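Exported protein (Bacteroides fragilis, PDB 4I17) is of unknown function but is built as an all-helical TPR-repeat protein, a scaffold that in its relatives commonly mediates protein-protein recognition. Local coordinates at residues G81-Y86 and Q93-T98; Y116-L121 and K149-D154. One frame throughout, in Å; residues are numbered along the deposited sequence. Where two conformers were deposited one is given.

From the N terminus the chain runs through antiparallel helices, and interaction 1 is the first of the two contacts to close. It pairs helix 75-88 with helix 92-105, neighbours joined by a short turn, with only six residues between its segments. Interaction 2 opens later, on helix 110-129, skips helix 133-143 and closes a loop of 27 intervening residues on reaching the start of helix 149-174. The two are therefore in series, neither enclosing nor crossing the other. Their centres lie about 18 Å apart, yet they meet directly: Ile-96 of interaction 1 packs on Tyr-116, Tyr-119 and Tyr-120 of interaction 2, which ties helix 92-105 to helix 110-129, the next helix in the chain.

Interaction 1: G81-Y86 and Q93-T98; sequences GKSAAY and QEYIAT
Helices 81-86 and 93-98 run antiparallel, their axes 169° apart and approaching to 8.0 Å, with Ser-83 CA and Tyr-95 CA 4.7 Å apart. The small side chain of Ser-83 lets the backbones come this close, and the Tyr-95 ring lies beside it, turning an edge to the main chain so that CD1 sits 3.1 Å from Ser-83 O. In one of its two conformers the Ser-83 hydroxyl bonds to Ile-80 O, which satisfies a polar group in this buried place. A close antiparallel pair joined by a short turn is the kind of helical hairpin that TPR proteins repeat. On another side of the interface, Glu-94 lays its methylene CG over one face of the Tyr-86 ring in a CH-pi contact; CG stands anti to the backbone N (chi1 -165°), and the bend at chi2 leaves the carboxylate above the same face, farther from the ring than CG, its plane turned 42° from the ring. Thr-98 points toward helix 81-86 and sets its methyl CG2 against Lys-82 CB at 3.8 Å, while OG1 donates to Glu-94 O at 2.8 Å, from the opposite face of the carbonyl to Thr-98 N. The extended Lys-82 chain gives NZ to a salt bridge with Asp-66.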
ATOM      1  N   GLY A  81      12.793  -3.354  -1.151  1.00 19.63           N
ATOM      2  CA  GLY A  81      13.459  -4.042  -2.250  1.00 18.28           C
ATOM      3  C   GLY A  81      12.772  -5.340  -2.625  1.00 20.11           C
ATOM      4  O   GLY A  81      12.575  -5.614  -3.803  1.00 19.67           O
ATOM      5  N   LYS A  82      12.434  -6.155  -1.629  1.00 15.82           N
ATOM      6  CA  LYS A  82      11.754  -7.422  -1.860  1.00 16.80           C
ATOM      7  C   LYS A  82      10.381  -7.162  -2.482  1.00 21.20           C
ATOM      8  O   LYS A  82      10.024  -7.835  -3.454  1.00 21.05           O
ATOM      9  CB  LYS A  82      11.610  -8.207  -0.551  1.00 19.85           C
ATOM     10  CG  LYS A  82      11.140  -9.624  -0.795  1.00 23.93           C
ATOM     11  CD  LYS A  82      11.124 -10.415   0.494  1.00 28.64           C
ATOM     12  CE  LYS A  82      10.544 -11.777   0.258  1.00 33.90           C
ATOM     13  NZ  LYS A  82      10.247 -12.446   1.547  1.00 43.34           N
ATOM     14  N   SER A  83       9.626  -6.175  -1.940  1.00 19.66           N
ATOM     15  CA  SER A  83       8.303  -5.832  -2.485  0.50 19.15           C
ATOM     16  C   SER A  83       8.437  -5.388  -3.941  1.00 22.65           C
ATOM     17  O   SER A  83       7.660  -5.831  -4.788  1.00 22.18           O
ATOM     18  CB  SER A  83       7.632  -4.740  -1.651  0.50 21.10           C
ATOM     19  OG  SER A  83       8.131  -3.444  -1.944  0.50 23.82           O
ATOM     20  N   ALA A  84       9.443  -4.523  -4.245  1.00 20.64           N
ATOM     21  CA  ALA A  84       9.672  -4.016  -5.601  1.00 21.34           C
ATOM     22  C   ALA A  84       9.948  -5.146  -6.576  1.00 22.35           C
ATOM     23  O   ALA A  84       9.523  -5.079  -7.736  1.00 22.37           O
ATOM     24  CB  ALA A  84      10.814  -3.009  -5.629  1.00 22.46           C
ATOM     25  N   ALA A  85      10.682  -6.175  -6.128  1.00 19.07           N
ATOM     26  CA  ALA A  85      10.990  -7.332  -6.967  1.00 18.16           C
ATOM     27  C   ALA A  85       9.693  -8.051  -7.345  1.00 22.60           C
ATOM     28  O   ALA A  85       9.513  -8.406  -8.502  1.00 20.98           O
ATOM     29  CB  ALA A  85      11.942  -8.279  -6.229  1.00 18.63           C
ATOM     30  N   TYR A  86       8.751  -8.189  -6.386  1.00 19.84           N
ATOM     31  CA  TYR A  86       7.450  -8.827  -6.664  1.00 20.78           C
ATOM     32  C   TYR A  86       6.566  -7.953  -7.559  1.00 25.11           C
ATOM     33  O   TYR A  86       5.891  -8.499  -8.428  1.00 26.10           O
ATOM     34  CB  TYR A  86       6.758  -9.211  -5.362  1.00 22.78           C
ATOM     35  CG  TYR A  86       7.316 -10.513  -4.838  1.00 26.68           C
ATOM     36  CD1 TYR A  86       7.090 -11.710  -5.509  1.00 29.75           C
ATOM     37  CD2 TYR A  86       8.065 -10.553  -3.667  1.00 29.16           C
ATOM     38  CE1 TYR A  86       7.584 -12.915  -5.025  1.00 32.52           C
ATOM     39  CE2 TYR A  86       8.601 -11.752  -3.192  1.00 31.19           C
ATOM     40  CZ  TYR A  86       8.339 -12.931  -3.862  1.00 41.34           C
ATOM     41  OH  TYR A  86       8.802 -14.125  -3.368  1.00 49.09           O
ATOM     42  N   GLN A  93      -0.213  -9.634  -5.029  1.00 21.33           N
ATOM     43  CA  GLN A  93      -0.497 -10.242  -3.726  0.50 21.55           C
ATOM     44  C   GLN A  93       0.775 -10.369  -2.908  1.00 23.41           C
ATOM     45  O   GLN A  93       0.755 -10.015  -1.731  1.00 21.18           O
ATOM     46  CB  GLN A  93      -1.220 -11.592  -3.854  0.50 24.29           C
ATOM     47  CG  GLN A  93      -2.709 -11.464  -4.236  0.50 29.88           C
ATOM     48  CD  GLN A  93      -3.477 -10.448  -3.418  0.50 36.45           C
ATOM     49  OE1 GLN A  93      -3.523 -10.500  -2.183  0.50 29.11           O
ATOM     50  NE2 GLN A  93      -4.076  -9.473  -4.092  0.50 28.64           N
ATOM     51  N   GLU A  94       1.879 -10.758  -3.527  1.00 20.15           N
ATOM     52  CA  GLU A  94       3.137 -10.858  -2.778  1.00 20.40           C
ATOM     53  C   GLU A  94       3.715  -9.478  -2.527  1.00 21.51           C
ATOM     54  O   GLU A  94       4.356  -9.265  -1.500  1.00 20.11           O
ATOM     55  CB  GLU A  94       4.121 -11.759  -3.494  1.00 22.77           C
ATOM     56  CG  GLU A  94       5.274 -12.174  -2.611  1.00 40.81           C
ATOM     57  CD  GLU A  94       5.016 -12.941  -1.340  1.00 56.92           C
ATOM     58  OE1 GLU A  94       5.000 -14.190  -1.400  1.00 66.85           O
ATOM     59  OE2 GLU A  94       4.953 -12.299  -0.269  1.00 58.19           O
ATOM     60  N   TYR A  95       3.447  -8.527  -3.434  1.00 17.20           N
ATOM     61  CA  TYR A  95       3.889  -7.138  -3.229  1.00 16.47           C
ATOM     62  C   TYR A  95       3.296  -6.586  -1.930  1.00 18.62           C
ATOM     63  O   TYR A  95       4.045  -6.169  -1.044  1.00 18.88           O
ATOM     64  CB  TYR A  95       3.451  -6.279  -4.422  1.00 17.80           C
ATOM     65  CG  TYR A  95       3.718  -4.806  -4.211  1.00 19.87           C
ATOM     66  CD1 TYR A  95       5.011  -4.301  -4.248  1.00 21.50           C
ATOM     67  CD2 TYR A  95       2.668  -3.900  -4.073  1.00 20.69           C
ATOM     68  CE1 TYR A  95       5.261  -2.941  -4.088  1.00 20.99           C
ATOM     69  CE2 TYR A  95       2.909  -2.536  -3.925  1.00 22.07           C
ATOM     70  CZ  TYR A  95       4.207  -2.062  -3.972  1.00 22.15           C
ATOM     71  OH  TYR A  95       4.469  -0.725  -3.816  1.00 22.03           O
ATOM     72  N   ILE A  96       1.962  -6.659  -1.772  1.00 17.70           N
ATOM     73  CA  ILE A  96       1.324  -6.116  -0.565  1.00 17.30           C
ATOM     74  C   ILE A  96       1.560  -7.005   0.667  1.00 19.63           C
ATOM     75  O   ILE A  96       1.651  -6.473   1.780  1.00 18.90           O
ATOM     76  CB  ILE A  96      -0.180  -5.770  -0.779  1.00 20.43           C
ATOM     77  CG1 ILE A  96      -0.733  -4.902   0.372  1.00 20.30           C
ATOM     78  CG2 ILE A  96      -1.062  -7.023  -1.010  1.00 21.29           C
ATOM     79  CD1 ILE A  96       0.085  -3.574   0.620  1.00 19.27           C
ATOM     80  N   ALA A  97       1.699  -8.330   0.495  1.00 19.92           N
ATOM     81  CA  ALA A  97       2.016  -9.214   1.636  1.00 20.89           C
ATOM     82  C   ALA A  97       3.388  -8.858   2.233  1.00 21.52           C
ATOM     83  O   ALA A  97       3.535  -8.807   3.452  1.00 20.58           O
ATOM     84  CB  ALA A  97       2.001 -10.672   1.202  1.00 22.97           C
ATOM     85  N   THR A  98       4.366  -8.542   1.376  1.00 17.01           N
ATOM     86  CA  THR A  98       5.717  -8.148   1.805  1.00 17.11           C
ATOM     87  C   THR A  98       5.668  -6.808   2.483  1.00 20.85           C
ATOM     88  O   THR A  98       6.260  -6.653   3.553  1.00 18.97           O
ATOM     89  CB  THR A  98       6.712  -8.137   0.625  1.00 22.28           C
ATOM     90  OG1 THR A  98       6.675  -9.417   0.004  1.00 24.22           O
ATOM     91  CG2 THR A  98       8.143  -7.887   1.091  1.00 21.82           C
TER

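Interaction 2: Y116-L121 and K149-D154; sequences YAIYYL and KKWKTD. With SO4 (sulfate ion), chain D; SO4 (sulfate ion), chain B.
Trp-151 reaches across from helix 149-154 to Ala-117, Ile-118 and Leu-121 on helix 116-121, bridging two nearly parallel segments whose axes are 2° apart in direction and 10.9 Å apart at their closest. That gap is too wide for small side chains to span, and a large indole suits it. From CB, which points toward the other helix, CG is set anti to the carbonyl carbon (chi1 -75°), and the six-membered ring becomes the leading part. CD2 only grazes the methyl of Ala-117, but the next atom, CE3, lies 3.6 Å from Ala-117 CB, where a small residue leaves room for the ring to come close to the backbone. CZ3 is shared between Leu-121 CD1, at the ring edge near its plane, and Ile-118 CG1. At the far end CH2 touches Ile-118 CG1 at 3.6 Å and CD1 at 3.7 Å; this branched side chain meets the ring obliquely. The contact joins helices 110-129 and 149-174, parallel because helix 133-143 runs back between them in the chain, consistent with the stacked helices of a TPR solenoid. Helix 133-143 and the loop before Trp-151 line the same region: Ala-143 touches Leu-121 and Val-146 touches the indole. Beyond the tryptophan, the start of helix 149-174 gathers anions. Lys-149 N donates to O2 of one sulfate at 2.9 Å, at an angle of 157°, as expected at a helix N terminus, where the first N-H groups lack carbonyl partners from a preceding turn and suit an anion. In one of its two conformers Lys-150 bends at chi2 and brings NZ 3.0 Å from O4 of the second sulfate. Both ions probably come from the crystallisation liquor. Farther along, Asp-154 turns its carboxylate away from Leu-121 to a salt bridge with Arg-213.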
ATOM      1  N   TYR A 116       2.428   1.112   1.284  1.00 19.61           N
ATOM      2  CA  TYR A 116       1.310   0.317   1.794  1.00 20.17           C
ATOM      3  C   TYR A 116      -0.009   1.068   1.577  1.00 23.71           C
ATOM      4  O   TYR A 116      -0.980   0.529   1.047  1.00 20.53           O
ATOM      5  CB  TYR A 116       1.530   0.066   3.298  1.00 20.74           C
ATOM      6  CG  TYR A 116       0.461  -0.770   3.961  1.00 21.52           C
ATOM      7  CD1 TYR A 116       0.568  -2.158   4.020  1.00 23.51           C
ATOM      8  CD2 TYR A 116      -0.656  -0.174   4.551  1.00 24.16           C
ATOM      9  CE1 TYR A 116      -0.408  -2.929   4.652  1.00 23.98           C
ATOM     10  CE2 TYR A 116      -1.663  -0.943   5.136  1.00 23.98           C
ATOM     11  CZ  TYR A 116      -1.510  -2.316   5.219  1.00 32.95           C
ATOM     12  OH  TYR A 116      -2.474  -3.079   5.824  1.00 40.17           O
ATOM     13  N   ALA A 117      -0.043   2.310   2.044  1.00 22.04           N
ATOM     14  CA  ALA A 117      -1.250   3.107   1.938  1.00 22.08           C
ATOM     15  C   ALA A 117      -1.574   3.393   0.471  1.00 22.49           C
ATOM     16  O   ALA A 117      -2.744   3.340   0.123  1.00 22.26           O
ATOM     17  CB  ALA A 117      -1.087   4.397   2.715  1.00 24.15           C
ATOM     18  N   ILE A 118      -0.571   3.683  -0.391  1.00 18.81           N
ATOM     19  CA  ILE A 118      -0.875   3.986  -1.808  1.00 20.30           C
ATOM     20  C   ILE A 118      -1.512   2.753  -2.461  1.00 24.60           C
ATOM     21  O   ILE A 118      -2.469   2.884  -3.233  1.00 23.21           O
ATOM     22  CB  ILE A 118       0.396   4.494  -2.553  1.00 24.29           C
ATOM     23  CG1 ILE A 118       0.652   5.955  -2.117  1.00 25.75           C
ATOM     24  CG2 ILE A 118       0.256   4.400  -4.106  1.00 28.28           C
ATOM     25  CD1 ILE A 118       2.054   6.412  -2.293  1.00 39.02           C
ATOM     26  N   TYR A 119      -1.003   1.574  -2.133  1.00 20.49           N
ATOM     27  CA  TYR A 119      -1.531   0.337  -2.720  1.00 20.06           C
ATOM     28  C   TYR A 119      -3.040   0.193  -2.439  1.00 23.40           C
ATOM     29  O   TYR A 119      -3.843  -0.071  -3.352  1.00 19.65           O
ATOM     30  CB  TYR A 119      -0.778  -0.873  -2.151  1.00 20.80           C
ATOM     31  CG  TYR A 119      -1.367  -2.172  -2.642  1.00 22.60           C
ATOM     32  CD1 TYR A 119      -0.980  -2.715  -3.864  1.00 25.43           C
ATOM     33  CD2 TYR A 119      -2.357  -2.830  -1.916  1.00 24.27           C
ATOM     34  CE1 TYR A 119      -1.563  -3.891  -4.350  1.00 25.91           C
ATOM     35  CE2 TYR A 119      -2.946  -4.001  -2.391  1.00 25.56           C
ATOM     36  CZ  TYR A 119      -2.522  -4.541  -3.596  1.00 31.35           C
ATOM     37  OH  TYR A 119      -3.064  -5.709  -4.060  1.00 32.16           O
ATOM     38  N   TYR A 120      -3.406   0.312  -1.151  1.00 19.80           N
ATOM     39  CA  TYR A 120      -4.781   0.155  -0.735  1.00 17.80           C
ATOM     40  C   TYR A 120      -5.668   1.320  -1.189  1.00 20.13           C
ATOM     41  O   TYR A 120      -6.843   1.074  -1.482  1.00 19.26           O
ATOM     42  CB  TYR A 120      -4.872  -0.060   0.780  1.00 18.46           C
ATOM     43  CG  TYR A 120      -4.570  -1.507   1.126  1.00 19.85           C
ATOM     44  CD1 TYR A 120      -5.353  -2.544   0.616  1.00 20.86           C
ATOM     45  CD2 TYR A 120      -3.485  -1.841   1.941  1.00 19.88           C
ATOM     46  CE1 TYR A 120      -5.096  -3.877   0.943  1.00 22.33           C
ATOM     47  CE2 TYR A 120      -3.222  -3.168   2.280  1.00 20.56           C
ATOM     48  CZ  TYR A 120      -4.021  -4.183   1.764  1.00 27.73           C
ATOM     49  OH  TYR A 120      -3.772  -5.500   2.072  1.00 27.80           O
ATOM     50  N   LEU A 121      -5.139   2.560  -1.259  1.00 18.84           N
ATOM     51  CA  LEU A 121      -5.976   3.671  -1.766  1.00 19.36           C
ATOM     52  C   LEU A 121      -6.280   3.467  -3.272  1.00 23.50           C
ATOM     53  O   LEU A 121      -7.395   3.716  -3.715  1.00 22.55           O
ATOM     54  CB  LEU A 121      -5.281   5.006  -1.550  1.00 19.66           C
ATOM     55  CG  LEU A 121      -5.108   5.443  -0.076  1.00 23.87           C
ATOM     56  CD1 LEU A 121      -4.120   6.595   0.035  1.00 25.74           C
ATOM     57  CD2 LEU A 121      -6.428   5.758   0.570  1.00 26.58           C
ATOM     58  N   LYS A 149      -1.085  10.115  10.756  1.00 23.38           N
ATOM     59  CA  LYS A 149      -2.403  10.781  10.819  1.00 22.81           C
ATOM     60  C   LYS A 149      -2.805  11.340   9.438  1.00 24.35           C
ATOM     61  O   LYS A 149      -3.981  11.339   9.090  1.00 21.71           O
ATOM     62  CB  LYS A 149      -2.353  11.935  11.832  1.00 25.20           C
ATOM     63  CG  LYS A 149      -2.315  11.492  13.290  1.00 43.30           C
ATOM     64  CD  LYS A 149      -2.272  12.696  14.267  1.00 54.95           C
ATOM     65  CE  LYS A 149      -3.525  13.551  14.261  1.00 71.83           C
ATOM     66  NZ  LYS A 149      -3.358  14.801  15.049  1.00 85.53           N
ATOM     67  N   LYS A 150      -1.829  11.818   8.652  1.00 23.48           N
ATOM     68  CA  LYS A 150      -2.087  12.374   7.315  0.50 23.43           C
ATOM     69  C   LYS A 150      -2.634  11.313   6.372  1.00 25.99           C
ATOM     70  O   LYS A 150      -3.630  11.547   5.678  1.00 25.02           O
ATOM     71  CB  LYS A 150      -0.810  13.009   6.721  0.50 27.07           C
ATOM     72  CG  LYS A 150      -0.228  14.179   7.530  0.50 40.01           C
ATOM     73  CD  LYS A 150      -1.159  15.381   7.653  0.50 45.24           C
ATOM     74  CE  LYS A 150      -0.756  16.326   8.760  0.50 55.40           C
ATOM     75  NZ  LYS A 150      -1.781  17.386   8.973  0.50 63.73           N
ATOM     76  N   TRP A 151      -1.994  10.143   6.335  1.00 22.23           N
ATOM     77  CA  TRP A 151      -2.430   9.071   5.450  1.00 23.45           C
ATOM     78  C   TRP A 151      -3.718   8.478   5.930  1.00 22.56           C
ATOM     79  O   TRP A 151      -4.549   8.073   5.112  1.00 22.93           O
ATOM     80  CB  TRP A 151      -1.349   8.016   5.335  1.00 24.27           C
ATOM     81  CG  TRP A 151      -0.233   8.510   4.469  1.00 26.84           C
ATOM     82  CD1 TRP A 151       0.850   9.246   4.864  1.00 31.00           C
ATOM     83  CD2 TRP A 151      -0.165   8.425   3.038  1.00 26.31           C
ATOM     84  NE1 TRP A 151       1.610   9.593   3.761  1.00 31.71           N
ATOM     85  CE2 TRP A 151       1.019   9.084   2.632  1.00 31.10           C
ATOM     86  CE3 TRP A 151      -1.013   7.893   2.053  1.00 26.68           C
ATOM     87  CZ2 TRP A 151       1.384   9.202   1.290  1.00 29.87           C
ATOM     88  CZ3 TRP A 151      -0.598   7.937   0.730  1.00 28.64           C
ATOM     89  CH2 TRP A 151       0.580   8.599   0.364  1.00 29.34           C
ATOM     90  N   LYS A 152      -3.921   8.446   7.258  1.00 19.33           N
ATOM     91  CA  LYS A 152      -5.198   7.967   7.797  1.00 18.12           C
ATOM     92  C   LYS A 152      -6.300   8.905   7.346  1.00 20.21           C
ATOM     93  O   LYS A 152      -7.398   8.460   7.004  1.00 18.80           O
ATOM     94  CB  LYS A 152      -5.159   7.944   9.327  1.00 21.62           C
ATOM     95  CG  LYS A 152      -4.553   6.704   9.960  1.00 25.85           C
ATOM     96  CD  LYS A 152      -4.982   6.710  11.445  1.00 35.91           C
ATOM     97  CE  LYS A 152      -4.100   5.913  12.365  1.00 42.87           C
ATOM     98  NZ  LYS A 152      -4.312   4.446  12.196  1.00 44.74           N
ATOM     99  N   THR A 153      -6.027  10.217   7.393  1.00 17.09           N
ATOM    100  CA  THR A 153      -7.019  11.222   6.997  1.00 17.23           C
ATOM    101  C   THR A 153      -7.472  10.987   5.566  1.00 21.35           C
ATOM    102  O   THR A 153      -8.651  11.062   5.309  1.00 19.52           O
ATOM    103  CB  THR A 153      -6.441  12.627   7.116  1.00 22.96           C
ATOM    104  OG1 THR A 153      -6.121  12.871   8.477  1.00 24.91           O
ATOM    105  CG2 THR A 153      -7.394  13.704   6.598  1.00 20.34           C
ATOM    106  N   ASP A 154      -6.556  10.752   4.612  1.00 20.74           N
ATOM    107  CA  ASP A 154      -7.113  10.602   3.253  1.00 22.01           C
ATOM    108  C   ASP A 154      -7.794   9.213   3.001  1.00 21.39           C
ATOM    109  O   ASP A 154      -8.687   9.135   2.158  1.00 17.13           O
ATOM    110  CB  ASP A 154      -6.069  10.957   2.228  1.00 26.75           C
ATOM    111  CG  ASP A 154      -5.856  12.483   2.289  1.00 39.75           C
ATOM    112  OD1 ASP A 154      -6.664  13.225   1.672  1.00 38.56           O
ATOM    113  OD2 ASP A 154      -4.959  12.935   3.049  1.00 38.44           O
TER
HETATM  114  S   SO4 D 303       1.752  12.596  10.630  1.00 65.84           S
HETATM  115  O1  SO4 D 303       1.994  11.947   9.339  1.00 64.02           O
HETATM  116  O2  SO4 D 303       1.197  11.652  11.625  1.00 63.23           O
HETATM  117  O3  SO4 D 303       3.028  13.125  11.122  1.00 67.65           O
HETATM  118  O4  SO4 D 303       0.819  13.703  10.461  1.00 67.14           O
HETATM  119  S   SO4 B 301      -1.651  18.256   4.748  1.00 68.44           S
HETATM  120  O1  SO4 B 301      -2.238  17.089   4.105  1.00 68.50           O
HETATM  121  O2  SO4 B 301      -0.195  18.146   4.711  1.00 70.94           O
HETATM  122  O3  SO4 B 301      -2.058  19.477   4.060  1.00 66.74           O
HETATM  123  O4  SO4 B 301      -2.113  18.298   6.131  1.00 68.95           O